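Local structure of peptidoglycan D,D-transpeptidase FtsI (Yersinia pestis, 6SYN) at residues A[278-282]-A[283-287]. The protein probably cross-links peptidoglycan as a class B penicillin-binding protein, a serine-type D,D-transpeptidase of the periplasm. Numbering follows the deposited sequence.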
loop_
_atom_site.group_PDB
_atom_site.type_symbol
_atom_site.label_atom_id
_atom_site.label_comp_id
_atom_site.label_asym_id
_atom_site.label_seq_id
_atom_site.Cartn_x
_atom_site.Cartn_y
_atom_site.Cartn_z
ATOM N N PRO A 278 35.341 -2.122 5.105
ATOM C CA PRO A 278 34.745 -2.510 6.383
ATOM C C PRO A 278 35.465 -1.816 7.544
ATOM O O PRO A 278 36.674 -1.712 7.477
ATOM C CB PRO A 278 34.964 -4.027 6.453
ATOM C CG PRO A 278 35.140 -4.441 5.006
ATOM C CD PRO A 278 35.856 -3.277 4.354
ATOM N N TYR A 279 34.716 -1.331 8.538
ATOM C CA TYR A 279 35.264 -0.709 9.772
ATOM C C TYR A 279 34.347 -1.035 10.952
ATOM O O TYR A 279 33.279 -1.661 10.744
ATOM C CB TYR A 279 35.489 0.792 9.580
ATOM C CG TYR A 279 34.272 1.675 9.701
ATOM C CD1 TYR A 279 33.196 1.545 8.838
ATOM C CD2 TYR A 279 34.217 2.683 10.653
ATOM C CE1 TYR A 279 32.089 2.375 8.931
ATOM C CE2 TYR A 279 33.117 3.519 10.762
ATOM C CZ TYR A 279 32.048 3.366 9.897
ATOM O OH TYR A 279 30.964 4.193 9.995
ATOM N N PHE A 280 34.778 -0.654 12.159
ATOM C CA PHE A 280 34.087 -0.988 13.430
ATOM C C PHE A 280 33.454 0.276 14.017
ATOM O O PHE A 280 34.034 1.381 13.938
ATOM C CB PHE A 280 35.027 -1.702 14.406
ATOM C CG PHE A 280 35.258 -3.161 14.093
ATOM C CD1 PHE A 280 34.248 -4.094 14.263
ATOM C CD2 PHE A 280 36.490 -3.605 13.629
ATOM C CE1 PHE A 280 34.462 -5.436 13.975
ATOM C CE2 PHE A 280 36.703 -4.947 13.341
ATOM C CZ PHE A 280 35.689 -5.860 13.513
ATOM N N VAL A 281 32.253 0.071 14.557
ATOM C CA VAL A 281 31.396 1.057 15.272
ATOM C C VAL A 281 30.902 0.345 16.541
ATOM O O VAL A 281 30.082 -0.594 16.413
ATOM C CB VAL A 281 30.258 1.528 14.343
ATOM C CG1 VAL A 281 29.268 2.456 15.032
ATOM C CG2 VAL A 281 30.813 2.182 13.086
ATOM N N ASN A 282 31.461 0.703 17.703
ATOM C CA ASN A 282 31.153 0.093 19.028
ATOM C C ASN A 282 31.457 -1.414 19.017
ATOM O O ASN A 282 30.779 -2.155 19.773
ATOM C CB ASN A 282 29.687 0.284 19.444
ATOM C CG ASN A 282 29.254 1.724 19.646
ATOM O OD1 ASN A 282 28.060 2.018 19.590
ATOM N ND2 ASN A 282 30.194 2.618 19.910
ATOM N N GLY A 283 32.413 -1.863 18.195
ATOM C CA GLY A 283 32.829 -3.279 18.115
ATOM C C GLY A 283 31.933 -4.124 17.219
ATOM O O GLY A 283 32.152 -5.353 17.183
ATOM N N HIS A 284 30.959 -3.506 16.536
ATOM C CA HIS A 284 30.138 -4.117 15.451
ATOM C C HIS A 284 30.725 -3.706 14.090
ATOM O O HIS A 284 31.039 -2.507 13.919
ATOM C CB HIS A 284 28.661 -3.699 15.565
ATOM C CG HIS A 284 27.977 -4.139 16.820
ATOM N ND1 HIS A 284 27.500 -3.236 17.757
ATOM C CD2 HIS A 284 27.674 -5.369 17.292
ATOM C CE1 HIS A 284 26.939 -3.891 18.749
ATOM N NE2 HIS A 284 27.035 -5.202 18.490
ATOM N N GLN A 285 30.874 -4.656 13.161
ATOM C CA GLN A 285 31.434 -4.412 11.802
ATOM C C GLN A 285 30.336 -3.859 10.883
ATOM O O GLN A 285 29.336 -4.563 10.676
ATOM C CB GLN A 285 32.022 -5.696 11.201
ATOM C CG GLN A 285 33.000 -5.437 10.059
ATOM C CD GLN A 285 33.504 -6.686 9.376
ATOM O OE1 GLN A 285 34.488 -6.651 8.641
ATOM N NE2 GLN A 285 32.828 -7.803 9.599
ATOM N N ILE A 286 30.515 -2.643 10.359
ATOM C CA ILE A 286 29.745 -2.131 9.188
ATOM C C ILE A 286 30.516 -2.567 7.941
ATOM O O ILE A 286 31.629 -2.052 7.738
ATOM C CB ILE A 286 29.548 -0.600 9.209
ATOM C CG1 ILE A 286 29.229 -0.043 10.600
ATOM C CG2 ILE A 286 28.494 -0.195 8.188
ATOM C CD1 ILE A 286 27.886 -0.452 11.140
ATOM N N LYS A 287 29.975 -3.509 7.165
ATOM C CA LYS A 287 30.545 -3.882 5.844
ATOM C C LYS A 287 29.445 -3.815 4.783
ATOM O O LYS A 287 28.246 -3.909 5.134
ATOM C CB LYS A 287 31.244 -5.246 5.890
ATOM C CG LYS A 287 30.354 -6.457 6.136
ATOM C CD LYS A 287 30.934 -7.730 5.548
ATOM C CE LYS A 287 30.110 -8.966 5.845
ATOM N NZ LYS A 287 30.645 -10.154 5.139
#
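A beta hairpin with a two-residue loop (a 2:2 hairpin) in the transpeptidase domain pairs Tyr-279 with Ile-286 and Val-281 with His-284, and a type I' turn with Asn-282 and Gly-283 at its corners reverses the chain. Both corner residues have positive phi, the left-handed backbone that this turn needs. Two hydrogen-bonded pairs flank the non-hydrogen-bonded pair Phe-280 and Gln-285. Val-281 N reaches His-284 O at 2.9 Å, whereas the return bond from His-284 N meets Val-281 O from above the carbonyl plane. In the pair farther from the turn, Ile-286 N lies nearly in line with the C=O of Tyr-279, though the bond is bent at its hydrogen, and Tyr-279 N gives a longer bond of 3.3 Å to Ile-286 O.

On one face, CG1 of Ile-286 lies 3.7 Å from CG2 of Val-281. CB of Ile-286 is 3.9 Å from CE1 of the Tyr-279 ring. These side chains rest on helix 306-314 and helix 354-360; the Tyr-279 hydroxyl is hydrogen-bonded to Ser-310, and at the turn Asn-282 OD1 accepts a bond from Ile-355 N. On the other face the Phe-280 ring, with CG beside its own backbone N (chi1 -78°), leans across to the second strand. CG of Gln-285 lies over one ring face, and the extended chain carries the amide past the ring, nearly parallel to it but unstacked, to put OE1 3.4 Å from Pro-278 CB.

Tyr-279, Val-281 and Ile-286, with the Tyr-279 and Asn-282 bonds, thus seat the hairpin on the helices, the Ile-286 side chain about 8 Å from the bound ring-opened penicillin, while Phe-280 and Gln-285 occupy the exposed face.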